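Local coordinates for DNA polymerase III, beta subunit (Eubacterium rectale, PDB 3T0P), which probably forms a ring-shaped head-to-tail homodimer around DNA, a sliding clamp that tethers DNA polymerases and other proteins and makes replication processive, at residues B[258-261]-B[262-265]; B[321-324]-B[325-329]; B[341-344]-B[345-348]; B[135-138]-B[139-142]; B[309-312]-B[313-317]. All coordinates share one frame; numbering follows the deposited sequence.

Contact 1: B[258-261]-B[262-265]; sequences RINK and RELL
Asn260 and Glu263 make the polar half of this local contact, where strand 255-260 runs directly into helix 261-272. The amide oxygen of Asn260 reaches forward to the first turn of the helix, and Glu263 N meets Asn260 OD1 at 2.9 Å, in the plane of the side-chain carbonyl and nearly straight at 161°. Asn260 CG lies beside the carbonyl carbon (chi1 177°), on the side where the helix begins. The carboxylate of Glu263 stacks on this amide, the two planes 25° apart, and Glu263 CG comes to 3.6 Å from Asn260 OD1. A water that accepts from Asn260 N also reaches Glu263 OE1, though weakly, at 3.4 Å.

The arrangement is a classic N-cap: a side-chain oxygen takes an amide N-H that has no carbonyl of an earlier turn to bind. Regular helical bonds begin at once, Leu264 N to Asn260 O at 3.2 Å and Leu265 N to Lys261 O at 3.0 Å. In the sliding-clamp fold this is a strand-to-helix junction of the C-terminal domain.

Apolar contact lies at Ile259, whose CD1 meets Leu264 CD1 at 3.9 Å, the two side chains crossing at about a right angle. Ile307, Leu339 and Met292 of the sheets pack against the same pair.

Among the charged groups, the chain of Lys261, bent at three successive torsions, curls back with CE 3.5 Å from Arg262 N. Its ammonium group then ends on the carbonyl oxygens of Ile332 and Glu334.

Contact 2: B[321-324]-B[325-329]; sequences NPKF and FIDAL
Pro322 O receives Ile326 N at 3.0 Å in a nearly straight bond, the first i to i+4 link across this helical turn. The next, Asp327 N to Lys323 O at 2.8 Å, is equally straight (170°), whereas Ala328 N to Phe324 O is longer and weak. Ahead of them Asn321 is the N-cap: its OD1 accepts from Lys323 N at 3.2 Å, with the donor well above the plane of the amide carbonyl. The amide nitrogen of the same side chain, Asn321 ND2, lies 3.6 Å above one face of the Phe324 ring, offset toward the rim.

One turn on, Lys323 and Asp327 form an i to i+4 salt bridge, NZ to OD2 at 2.9 Å, on the syn lone pair of the carboxylate. The lysine chain runs out extended and bends only at its last torsion (chi4 -65°), which brings the ammonium group round to the acid. Asp327 OD2 is also bound by Arg176 NH1, and the shared carboxylate probably offsets the closeness of the two cations.

Helix 322-329 packs with Pro322 and Ile326 on Ile268 of helix 261-272, while Phe325 and Ala328 lie against Ile350 of strand 348-351 and Phe324 meets Ile361 of strand 357-361.

Contact 3: B[341-344]-B[345-348]; sequences MVNP and KAPC
Asn343 and Ala346 close a type I beta turn in the connection between antiparallel strands 336-341 and 348-351, neighbours in a sheet of the C-terminal domain. The turn is closed by a backbone bond from Ala346 N to Asn343 O, 3.1 Å long, with the donor well above the plane of the carbonyl. Pro344 occupies the second position of the turn, where its ring restricts the backbone to the phi that a type I turn requires there.

The side chain of Asn343 adds a second tie. Lys345 N donates to Asn343 OD1 at 3.0 Å, in the carbonyl plane and on a lone pair, which makes this an Asx turn lying over the beta turn. A chi1 of 63° sets CG between the backbone N and the carbonyl carbon and folds the amide over the following residues. Ala346 CB lies 3.5 Å from Asn343 OD1.

Apolar contacts continue towards the strands. Val342 CB touches Ala346 CB at 3.9 Å, and at the base the selenomethionine Met341 lays its CG 4.0 Å from Cys348 CB, with SE to Cys348 SG at 4.2 Å. Ile316 packs on Met341 and Pro344, and Phe320 on Cys348.

The chemistry divides accordingly: amide hydrogen bonds fix the bend near the surface, while the buried Met341 and Cys348 pack together where one strand ends and the next begins.

Contact 4: B[135-138]-B[139-142]; sequences LKEV and IRQT. With EDO (1,2-ethanediol), chain C.
Glu137 and Arg140 lie side by side, pointing the same way, and meet through a side-on salt bridge. Arg140 NH2 donates to Glu137 OE1 at 3.0 Å, with that oxygen in the guanidinium plane, while Arg140 NE reaches Glu137 OE2 at 2.9 Å from above the carboxylate plane. The carboxylate and guanidinium planes are 26° apart, so the pairing is twisted rather than flat. A bend in the arginine chain (chi3 62°) turns the guanidinium back towards the acid. The remaining nitrogen, Arg140 NH1, donates to O2 of a 1,2-ethanediol at 3.1 Å; this diol probably comes from the crystallisation liquor.

Helical backbone bonds fix the spacing of these groups: Arg140 N to Lys136 O at 3.0 Å, and Gln141 N to Glu137 O likewise at 3.0 Å. Thr142 OG1 lies 2.8 Å from Val138 O near the end of the helix, with Glu158 OE1 as the other acceptor within range of its one proton. On another flank, Leu135 CD1 meets Ile139 CD1 at 4.0 Å.

Helix 132-140 of the central domain sets Ile139 against Leu200 and Ile203 of helix 197-206, and Val138 against Val169 and Ile182 of strands 166-172 and 176-184. Glu137 and Arg140 touch the loop residues Asp333 and Val331.

Contact 5: B[309-312]-B[313-317]; sequences IDKD and GKDIM
Lys311 reaches across the bend to Gly313 and Asp315, and its ammonium group bridges two acceptors there. Lys311 NZ donates to Gly313 O at 2.8 Å and to Asp315 OD1 at 2.7 Å, the latter a salt bridge met nearly along the C-O axis of the carboxylate. The lysine leaves its strand with CG beside the carbonyl carbon (chi1 -179°) and then folds at chi2 and chi3, which carries NZ into the bend. Lys311 CE passes 3.2 Å from Gly313 O on the way, and the side chains of Lys311 and Asp315 cross at about a right angle.

Gly313 sits at the bend with phi 99° and psi -158°, where a beta carbon would clash with Asp312 O, so the backbone here calls for glycine. Because the site is at the surface, solvent probably weakens the ion pair's electrostatic contribution.

Beyond the bend, Lys314 forms its own salt bridge with Asp254. The arrangement belongs to a strand-to-strand connection at a sheet edge: strand 310-313 is the outermost strand of its sheet within this chain, beside strand 255-260, and the chain then crosses to strand 316-320, paired with strand 283-288 in the other sheet of the clamp's C-terminal domain.

How the contacts relate
Along the chain the order is contact 4, then contacts 1, 5, 2 and 3. Contact 4 stands apart in the central domain, with its centre about 16 Å from contact 2 and about 31 Å from contact 5. The other four share the C-terminal domain. Contacts 1 and 5 meet through neighbouring strands 255-260 and 310-313. Helices 261-272 and 322-329 bring contacts 1 and 2 together at Leu264 and Leu329, centres about 12 Å apart. Contact 3 touches contact 5 through Pro344 and Ile316, and contact 2 through Cys348 and Phe325. Four contacts thus mark where the chain turns or starts a helix within one clamp domain; contact 4 lies in a helix of another.

Contact 1: B[258-261]-B[262-265]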
loop_
_atom_site.group_PDB
_atom_site.type_symbol
_atom_site.label_atom_id
_atom_site.label_comp_id
_atom_site.label_asym_id
_atom_site.label_seq_id
_atom_site.Cartn_x
_atom_site.Cartn_y
_atom_site.Cartn_z
ATOM N N ARG B 258 -30.994 -17.362 -10.906
ATOM C CA ARG B 258 -29.919 -17.143 -11.862
ATOM C C ARG B 258 -29.739 -15.629 -11.870
ATOM O O ARG B 258 -30.716 -14.918 -12.097
ATOM C CB ARG B 258 -30.273 -17.737 -13.250
ATOM C CG ARG B 258 -29.160 -17.624 -14.307
ATOM C CD ARG B 258 -28.371 -18.906 -14.464
ATOM N NE ARG B 258 -27.184 -18.729 -15.307
ATOM C CZ ARG B 258 -26.347 -19.704 -15.654
ATOM N NH1 ARG B 258 -26.557 -20.947 -15.239
ATOM N NH2 ARG B 258 -25.302 -19.446 -16.428
ATOM N N ILE B 259 -28.514 -15.136 -11.550
ATOM C CA ILE B 259 -28.220 -13.719 -11.448
ATOM C C ILE B 259 -26.828 -13.443 -12.001
ATOM O O ILE B 259 -25.929 -14.271 -11.862
ATOM C CB ILE B 259 -28.341 -13.286 -9.943
ATOM C CG1 ILE B 259 -28.210 -11.740 -9.723
ATOM C CG2 ILE B 259 -27.384 -14.088 -9.008
ATOM C CD1 ILE B 259 -28.613 -11.277 -8.338
ATOM N N ASN B 260 -26.637 -12.260 -12.582
ATOM C CA ASN B 260 -25.342 -11.819 -13.072
ATOM C C ASN B 260 -24.410 -11.627 -11.848
ATOM O O ASN B 260 -24.756 -10.914 -10.905
ATOM C CB ASN B 260 -25.521 -10.534 -13.896
ATOM C CG ASN B 260 -24.213 -9.959 -14.381
ATOM O OD1 ASN B 260 -23.488 -9.305 -13.644
ATOM N ND2 ASN B 260 -23.854 -10.243 -15.610
ATOM N N LYS B 261 -23.258 -12.301 -11.858
ATOM C CA LYS B 261 -22.269 -12.325 -10.779
ATOM C C LYS B 261 -21.746 -10.904 -10.450
ATOM O O LYS B 261 -21.744 -10.509 -9.281
ATOM C CB LYS B 261 -21.115 -13.287 -11.158
ATOM C CG LYS B 261 -20.004 -13.542 -10.096
ATOM C CD LYS B 261 -18.937 -12.407 -9.937
ATOM C CE LYS B 261 -18.321 -11.854 -11.220
ATOM N NZ LYS B 261 -17.673 -12.902 -12.069
ATOM N N ARG B 262 -21.326 -10.150 -11.452
ATOM C CA ARG B 262 -20.793 -8.790 -11.257
ATOM C C ARG B 262 -21.847 -7.843 -10.670
ATOM O O ARG B 262 -21.513 -7.083 -9.762
ATOM C CB ARG B 262 -20.224 -8.221 -12.586
ATOM C CG ARG B 262 -19.630 -6.779 -12.577
ATOM C CD ARG B 262 -18.498 -6.539 -11.581
ATOM N NE ARG B 262 -17.475 -7.588 -11.612
ATOM C CZ ARG B 262 -16.449 -7.665 -10.769
ATOM N NH1 ARG B 262 -16.281 -6.738 -9.830
ATOM N NH2 ARG B 262 -15.588 -8.668 -10.854
ATOM N N GLU B 263 -23.109 -7.890 -11.152
ATOM C CA GLU B 263 -24.159 -7.016 -10.609
ATOM C C GLU B 263 -24.430 -7.322 -9.131
ATOM O O GLU B 263 -24.611 -6.385 -8.353
ATOM C CB GLU B 263 -25.471 -7.123 -11.389
ATOM C CG GLU B 263 -25.471 -6.465 -12.757
ATOM C CD GLU B 263 -26.731 -6.706 -13.579
ATOM O OE1 GLU B 263 -27.813 -6.904 -12.977
ATOM O OE2 GLU B 263 -26.636 -6.704 -14.829
ATOM N N LEU B 264 -24.463 -8.622 -8.749
ATOM C CA LEU B 264 -24.700 -9.014 -7.365
ATOM C C LEU B 264 -23.524 -8.538 -6.484
ATOM O O LEU B 264 -23.735 -7.863 -5.466
ATOM C CB LEU B 264 -24.933 -10.542 -7.232
ATOM C CG LEU B 264 -25.274 -11.019 -5.802
ATOM C CD1 LEU B 264 -26.510 -10.290 -5.239
ATOM C CD2 LEU B 264 -25.474 -12.536 -5.758
ATOM N N LEU B 265 -22.301 -8.835 -6.908
ATOM C CA LEU B 265 -21.083 -8.399 -6.210
ATOM C C LEU B 265 -21.055 -6.868 -6.039
ATOM O O LEU B 265 -20.862 -6.387 -4.904
ATOM C CB LEU B 265 -19.810 -8.882 -6.964
ATOM C CG LEU B 265 -18.448 -8.420 -6.395
ATOM C CD1 LEU B 265 -18.328 -8.733 -4.869
ATOM C CD2 LEU B 265 -17.306 -9.041 -7.168
HETATM O O HOH W 1 -28.825 -10.159 -13.335
#

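Contact 2: B[321-324]-B[325-329]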
loop_
_atom_site.group_PDB
_atom_site.type_symbol
_atom_site.label_atom_id
_atom_site.label_comp_id
_atom_site.label_asym_id
_atom_site.label_seq_id
_atom_site.Cartn_x
_atom_site.Cartn_y
_atom_site.Cartn_z
ATOM N N ASN B 321 -24.810 -11.972 6.126
ATOM C CA ASN B 321 -23.640 -11.132 6.398
ATOM C C ASN B 321 -23.057 -10.804 5.019
ATOM O O ASN B 321 -22.693 -11.738 4.283
ATOM C CB ASN B 321 -22.646 -11.859 7.289
ATOM C CG ASN B 321 -21.435 -11.060 7.690
ATOM O OD1 ASN B 321 -21.039 -10.065 7.059
ATOM N ND2 ASN B 321 -20.809 -11.492 8.763
ATOM N N PRO B 322 -23.052 -9.507 4.613
ATOM C CA PRO B 322 -22.575 -9.159 3.256
ATOM C C PRO B 322 -21.164 -9.672 2.933
ATOM O O PRO B 322 -20.916 -10.094 1.786
ATOM C CB PRO B 322 -22.621 -7.620 3.221
ATOM C CG PRO B 322 -22.954 -7.173 4.585
ATOM C CD PRO B 322 -23.494 -8.311 5.366
ATOM N N LYS B 323 -20.270 -9.691 3.946
ATOM C CA LYS B 323 -18.869 -10.129 3.820
ATOM C C LYS B 323 -18.731 -11.539 3.176
ATOM O O LYS B 323 -17.902 -11.729 2.282
ATOM C CB LYS B 323 -18.198 -10.127 5.197
ATOM C CG LYS B 323 -16.727 -10.545 5.200
ATOM C CD LYS B 323 -16.241 -10.906 6.610
ATOM C CE LYS B 323 -14.744 -11.102 6.648
ATOM N NZ LYS B 323 -14.295 -12.264 5.830
ATOM N N PHE B 324 -19.567 -12.488 3.611
ATOM C CA PHE B 324 -19.565 -13.874 3.138
ATOM C C PHE B 324 -19.877 -13.977 1.625
ATOM O O PHE B 324 -19.267 -14.771 0.915
ATOM C CB PHE B 324 -20.552 -14.710 3.959
ATOM C CG PHE B 324 -20.265 -14.770 5.455
ATOM C CD1 PHE B 324 -19.003 -14.456 5.959
ATOM C CD2 PHE B 324 -21.258 -15.146 6.356
ATOM C CE1 PHE B 324 -18.740 -14.519 7.336
ATOM C CE2 PHE B 324 -20.995 -15.200 7.732
ATOM C CZ PHE B 324 -19.732 -14.904 8.207
ATOM N N PHE B 325 -20.785 -13.146 1.136
ATOM C CA PHE B 325 -21.128 -13.136 -0.271
ATOM C C PHE B 325 -20.028 -12.469 -1.087
ATOM O O PHE B 325 -19.681 -12.972 -2.155
ATOM C CB PHE B 325 -22.468 -12.420 -0.470
ATOM C CG PHE B 325 -23.598 -13.390 -0.692
ATOM C CD1 PHE B 325 -23.874 -13.882 -1.965
ATOM C CD2 PHE B 325 -24.344 -13.868 0.377
ATOM C CE1 PHE B 325 -24.886 -14.822 -2.160
ATOM C CE2 PHE B 325 -25.347 -14.819 0.179
ATOM C CZ PHE B 325 -25.629 -15.268 -1.087
ATOM N N ILE B 326 -19.504 -11.338 -0.605
ATOM C CA ILE B 326 -18.436 -10.589 -1.256
ATOM C C ILE B 326 -17.200 -11.511 -1.388
ATOM O O ILE B 326 -16.691 -11.684 -2.497
ATOM C CB ILE B 326 -18.115 -9.284 -0.499
ATOM C CG1 ILE B 326 -19.217 -8.242 -0.711
ATOM C CG2 ILE B 326 -16.763 -8.714 -0.941
ATOM C CD1 ILE B 326 -19.278 -7.135 0.341
ATOM N N ASP B 327 -16.793 -12.171 -0.300
ATOM C CA ASP B 327 -15.629 -13.089 -0.339
ATOM C C ASP B 327 -15.783 -14.151 -1.414
ATOM O O ASP B 327 -14.856 -14.338 -2.185
ATOM C CB ASP B 327 -15.423 -13.806 1.004
ATOM C CG ASP B 327 -14.950 -12.969 2.158
ATOM O OD1 ASP B 327 -14.624 -11.769 1.935
ATOM O OD2 ASP B 327 -14.925 -13.500 3.305
ATOM N N ALA B 328 -16.980 -14.803 -1.505
ATOM C CA ALA B 328 -17.192 -15.857 -2.491
ATOM C C ALA B 328 -17.334 -15.301 -3.900
ATOM O O ALA B 328 -16.753 -15.863 -4.816
ATOM C CB ALA B 328 -18.419 -16.698 -2.129
ATOM N N LEU B 329 -18.099 -14.218 -4.091
ATOM C CA LEU B 329 -18.307 -13.654 -5.426
ATOM C C LEU B 329 -17.003 -13.111 -6.018
ATOM O O LEU B 329 -16.813 -13.256 -7.218
ATOM C CB LEU B 329 -19.407 -12.596 -5.440
ATOM C CG LEU B 329 -20.818 -13.096 -5.146
ATOM C CD1 LEU B 329 -21.760 -11.929 -4.854
ATOM C CD2 LEU B 329 -21.351 -13.991 -6.267
#

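Contact 3: B[341-344]-B[345-348]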
loop_
_atom_site.group_PDB
_atom_site.type_symbol
_atom_site.label_atom_id
_atom_site.label_comp_id
_atom_site.label_asym_id
_atom_site.label_seq_id
_atom_site.Cartn_x
_atom_site.Cartn_y
_atom_site.Cartn_z
HETATM N N MSE B 341 -31.833 -22.164 -2.623
HETATM C CA MSE B 341 -32.305 -21.960 -1.254
HETATM C C MSE B 341 -33.431 -22.874 -0.933
HETATM O O MSE B 341 -34.197 -23.219 -1.826
HETATM C CB MSE B 341 -32.788 -20.497 -1.065
HETATM C CG MSE B 341 -31.687 -19.537 -0.731
HETATM SE SE MSE B 341 -31.798 -17.868 -1.730
HETATM C CE MSE B 341 -31.764 -18.660 -3.598
ATOM N N VAL B 342 -33.624 -23.160 0.353
ATOM C CA VAL B 342 -34.794 -23.912 0.817
ATOM C C VAL B 342 -35.709 -22.942 1.533
ATOM O O VAL B 342 -36.864 -22.771 1.131
ATOM C CB VAL B 342 -34.465 -25.136 1.709
ATOM C CG1 VAL B 342 -35.756 -25.799 2.198
ATOM C CG2 VAL B 342 -33.604 -26.139 0.969
ATOM N N ASN B 343 -35.191 -22.297 2.596
ATOM C CA ASN B 343 -35.967 -21.375 3.417
ATOM C C ASN B 343 -35.035 -20.334 4.094
ATOM O O ASN B 343 -33.807 -20.500 4.060
ATOM C CB ASN B 343 -36.817 -22.174 4.438
ATOM C CG ASN B 343 -36.037 -22.973 5.437
ATOM O OD1 ASN B 343 -35.201 -22.442 6.186
ATOM N ND2 ASN B 343 -36.333 -24.265 5.503
ATOM N N PRO B 344 -35.599 -19.278 4.739
ATOM C CA PRO B 344 -34.744 -18.212 5.311
ATOM C C PRO B 344 -33.794 -18.625 6.446
ATOM O O PRO B 344 -32.940 -17.828 6.838
ATOM C CB PRO B 344 -35.756 -17.185 5.816
ATOM C CG PRO B 344 -36.962 -17.414 4.975
ATOM C CD PRO B 344 -37.026 -18.905 4.823
ATOM N N LYS B 345 -33.929 -19.845 6.965
ATOM C CA LYS B 345 -33.079 -20.328 8.048
ATOM C C LYS B 345 -32.117 -21.414 7.551
ATOM O O LYS B 345 -31.189 -21.750 8.278
ATOM C CB LYS B 345 -33.951 -20.847 9.201
ATOM C CG LYS B 345 -34.460 -19.725 10.102
ATOM C CD LYS B 345 -35.617 -20.168 10.996
ATOM C CE LYS B 345 -35.851 -19.274 12.197
ATOM N NZ LYS B 345 -35.936 -17.825 11.851
ATOM N N ALA B 346 -32.313 -21.932 6.314
ATOM C CA ALA B 346 -31.493 -22.982 5.698
ATOM C C ALA B 346 -30.290 -22.397 4.939
ATOM O O ALA B 346 -30.352 -21.254 4.496
ATOM C CB ALA B 346 -32.341 -23.813 4.745
ATOM N N PRO B 347 -29.221 -23.176 4.682
ATOM C CA PRO B 347 -28.091 -22.619 3.919
ATOM C C PRO B 347 -28.434 -22.190 2.491
ATOM O O PRO B 347 -29.385 -22.690 1.895
ATOM C CB PRO B 347 -27.098 -23.782 3.873
ATOM C CG PRO B 347 -27.469 -24.673 4.990
ATOM C CD PRO B 347 -28.949 -24.570 5.099
ATOM N N CYS B 348 -27.675 -21.236 1.958
ATOM C CA CYS B 348 -27.779 -20.833 0.563
ATOM C C CYS B 348 -26.560 -21.421 -0.150
ATOM O O CYS B 348 -25.456 -21.389 0.406
ATOM C CB CYS B 348 -27.857 -19.315 0.410
ATOM S SG CYS B 348 -27.715 -18.733 -1.307
#

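Contact 4: B[135-138]-B[139-142]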
loop_
_atom_site.group_PDB
_atom_site.type_symbol
_atom_site.label_atom_id
_atom_site.label_comp_id
_atom_site.label_asym_id
_atom_site.label_seq_id
_atom_site.Cartn_x
_atom_site.Cartn_y
_atom_site.Cartn_z
ATOM N N LEU B 135 -2.759 -24.400 -8.286
ATOM C CA LEU B 135 -2.581 -24.410 -6.842
ATOM C C LEU B 135 -2.819 -23.027 -6.261
ATOM O O LEU B 135 -3.470 -22.903 -5.226
ATOM C CB LEU B 135 -1.174 -24.937 -6.452
ATOM C CG LEU B 135 -0.845 -24.934 -4.945
ATOM C CD1 LEU B 135 -1.869 -25.792 -4.125
ATOM C CD2 LEU B 135 0.587 -25.380 -4.700
ATOM N N LYS B 136 -2.283 -22.000 -6.898
ATOM C CA LYS B 136 -2.445 -20.633 -6.420
ATOM C C LYS B 136 -3.911 -20.240 -6.498
ATOM O O LYS B 136 -4.437 -19.684 -5.534
ATOM C CB LYS B 136 -1.559 -19.661 -7.208
ATOM C CG LYS B 136 -1.450 -18.280 -6.573
ATOM C CD LYS B 136 -0.358 -17.428 -7.249
ATOM C CE LYS B 136 -0.195 -16.078 -6.583
ATOM N NZ LYS B 136 1.104 -15.441 -6.943
ATOM N N GLU B 137 -4.579 -20.600 -7.586
ATOM C CA GLU B 137 -5.993 -20.268 -7.780
ATOM C C GLU B 137 -6.903 -21.000 -6.819
ATOM O O GLU B 137 -7.836 -20.385 -6.321
ATOM C CB GLU B 137 -6.445 -20.549 -9.215
ATOM C CG GLU B 137 -6.114 -19.423 -10.185
ATOM C CD GLU B 137 -6.975 -18.174 -10.071
ATOM O OE1 GLU B 137 -8.126 -18.193 -10.571
ATOM O OE2 GLU B 137 -6.488 -17.169 -9.500
ATOM N N VAL B 138 -6.669 -22.293 -6.556
ATOM C CA VAL B 138 -7.541 -23.027 -5.650
ATOM C C VAL B 138 -7.398 -22.481 -4.208
ATOM O O VAL B 138 -8.391 -22.471 -3.486
ATOM C CB VAL B 138 -7.406 -24.573 -5.741
ATOM C CG1 VAL B 138 -6.183 -25.119 -4.998
ATOM C CG2 VAL B 138 -8.665 -25.240 -5.246
ATOM N N ILE B 139 -6.212 -21.980 -3.813
ATOM C CA ILE B 139 -6.029 -21.398 -2.481
ATOM C C ILE B 139 -6.799 -20.057 -2.452
ATOM O O ILE B 139 -7.518 -19.776 -1.493
ATOM C CB ILE B 139 -4.516 -21.207 -2.131
ATOM C CG1 ILE B 139 -3.772 -22.556 -1.986
ATOM C CG2 ILE B 139 -4.329 -20.328 -0.883
ATOM C CD1 ILE B 139 -2.142 -22.403 -2.040
ATOM N N ARG B 140 -6.654 -19.239 -3.503
ATOM C CA ARG B 140 -7.334 -17.938 -3.551
ATOM C C ARG B 140 -8.871 -18.132 -3.438
ATOM O O ARG B 140 -9.536 -17.395 -2.719
ATOM C CB ARG B 140 -6.979 -17.187 -4.838
ATOM C CG ARG B 140 -7.463 -15.734 -4.880
ATOM C CD ARG B 140 -7.088 -15.041 -6.187
ATOM N NE ARG B 140 -7.699 -15.679 -7.355
ATOM C CZ ARG B 140 -8.906 -15.377 -7.833
ATOM N NH1 ARG B 140 -9.640 -14.423 -7.259
ATOM N NH2 ARG B 140 -9.379 -16.007 -8.898
ATOM N N GLN B 141 -9.377 -19.175 -4.078
ATOM C CA GLN B 141 -10.788 -19.535 -4.170
ATOM C C GLN B 141 -11.370 -20.149 -2.901
ATOM O O GLN B 141 -12.595 -20.345 -2.853
ATOM C CB GLN B 141 -10.990 -20.511 -5.329
ATOM C CG GLN B 141 -10.868 -19.840 -6.690
ATOM C CD GLN B 141 -10.707 -20.836 -7.805
ATOM O OE1 GLN B 141 -10.444 -22.033 -7.602
ATOM N NE2 GLN B 141 -10.862 -20.362 -9.019
ATOM N N THR B 142 -10.531 -20.425 -1.869
ATOM C CA THR B 142 -11.013 -21.072 -0.645
ATOM C C THR B 142 -10.442 -20.519 0.663
ATOM O O THR B 142 -11.082 -20.684 1.703
ATOM C CB THR B 142 -10.690 -22.604 -0.668
ATOM O OG1 THR B 142 -9.281 -22.785 -0.801
ATOM C CG2 THR B 142 -11.395 -23.348 -1.770
HETATM C C1 EDO C . -9.486 -10.887 -3.040
HETATM O O1 EDO C . -9.764 -9.833 -3.974
HETATM C C2 EDO C . -9.893 -12.246 -3.614
HETATM O O2 EDO C . -9.265 -12.474 -4.886
#

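Contact 5: B[309-312]-B[313-317]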
loop_
_atom_site.group_PDB
_atom_site.type_symbol
_atom_site.label_atom_id
_atom_site.label_comp_id
_atom_site.label_asym_id
_atom_site.label_seq_id
_atom_site.Cartn_x
_atom_site.Cartn_y
_atom_site.Cartn_z
ATOM N N ILE B 309 -33.377 -10.937 -12.247
ATOM C CA ILE B 309 -32.990 -12.348 -12.060
ATOM C C ILE B 309 -33.933 -13.246 -12.842
ATOM O O ILE B 309 -34.995 -12.805 -13.301
ATOM C CB ILE B 309 -32.985 -12.771 -10.546
ATOM C CG1 ILE B 309 -34.398 -12.708 -9.934
ATOM C CG2 ILE B 309 -31.956 -11.969 -9.727
ATOM C CD1 ILE B 309 -34.549 -13.323 -8.614
ATOM N N ASP B 310 -33.570 -14.527 -12.921
ATOM C CA ASP B 310 -34.423 -15.596 -13.425
ATOM C C ASP B 310 -34.616 -16.516 -12.227
ATOM O O ASP B 310 -33.650 -17.105 -11.751
ATOM C CB ASP B 310 -33.841 -16.304 -14.665
ATOM N N LYS B 311 -35.830 -16.517 -11.653
ATOM C CA LYS B 311 -36.154 -17.292 -10.464
ATOM C C LYS B 311 -37.146 -18.417 -10.769
ATOM O O LYS B 311 -38.157 -18.199 -11.438
ATOM C CB LYS B 311 -36.724 -16.382 -9.347
ATOM C CG LYS B 311 -37.072 -17.148 -8.050
ATOM C CD LYS B 311 -38.385 -16.705 -7.359
ATOM C CE LYS B 311 -39.629 -16.992 -8.143
ATOM N NZ LYS B 311 -40.842 -16.975 -7.281
ATOM N N ASP B 312 -36.856 -19.606 -10.232
ATOM C CA ASP B 312 -37.711 -20.778 -10.271
ATOM C C ASP B 312 -37.995 -21.173 -8.828
ATOM O O ASP B 312 -37.084 -21.191 -8.005
ATOM C CB ASP B 312 -37.045 -21.926 -11.060
ATOM C CG ASP B 312 -36.779 -21.615 -12.523
ATOM O OD1 ASP B 312 -37.745 -21.250 -13.245
ATOM O OD2 ASP B 312 -35.617 -21.786 -12.965
ATOM N N GLY B 313 -39.242 -21.470 -8.517
ATOM C CA GLY B 313 -39.607 -21.864 -7.163
ATOM C C GLY B 313 -40.196 -20.737 -6.347
ATOM O O GLY B 313 -40.697 -19.765 -6.908
ATOM N N LYS B 314 -40.132 -20.854 -5.019
ATOM C CA LYS B 314 -40.792 -19.931 -4.101
ATOM C C LYS B 314 -40.167 -18.542 -3.981
ATOM O O LYS B 314 -38.933 -18.394 -3.962
ATOM C CB LYS B 314 -40.817 -20.529 -2.683
ATOM C CG LYS B 314 -41.639 -21.804 -2.511
ATOM C CD LYS B 314 -41.394 -22.441 -1.143
ATOM C CE LYS B 314 -42.292 -23.643 -0.926
ATOM N NZ LYS B 314 -41.973 -24.376 0.331
ATOM N N ASP B 315 -41.039 -17.530 -3.764
ATOM C CA ASP B 315 -40.589 -16.193 -3.370
ATOM C C ASP B 315 -39.918 -16.358 -1.997
ATOM O O ASP B 315 -40.337 -17.225 -1.214
ATOM C CB ASP B 315 -41.762 -15.200 -3.281
ATOM C CG ASP B 315 -42.362 -14.696 -4.591
ATOM O OD1 ASP B 315 -41.928 -15.154 -5.660
ATOM O OD2 ASP B 315 -43.267 -13.837 -4.540
ATOM N N ILE B 316 -38.866 -15.582 -1.710
ATOM C CA ILE B 316 -38.192 -15.730 -0.420
ATOM C C ILE B 316 -37.553 -14.408 0.028
ATOM O O ILE B 316 -36.995 -13.662 -0.778
ATOM C CB ILE B 316 -37.136 -16.902 -0.437
ATOM C CG1 ILE B 316 -36.628 -17.257 0.985
ATOM C CG2 ILE B 316 -35.983 -16.662 -1.427
ATOM C CD1 ILE B 316 -35.542 -18.352 1.100
HETATM N N MSE B 317 -37.650 -14.141 1.339
HETATM C CA MSE B 317 -36.939 -13.056 1.989
HETATM C C MSE B 317 -35.886 -13.693 2.877
HETATM O O MSE B 317 -36.212 -14.532 3.703
HETATM C CB MSE B 317 -37.861 -12.142 2.763
HETATM C CG MSE B 317 -37.080 -10.911 3.258
HETATM SE SE MSE B 317 -38.135 -9.642 4.260
HETATM C CE MSE B 317 -39.047 -10.842 5.541
#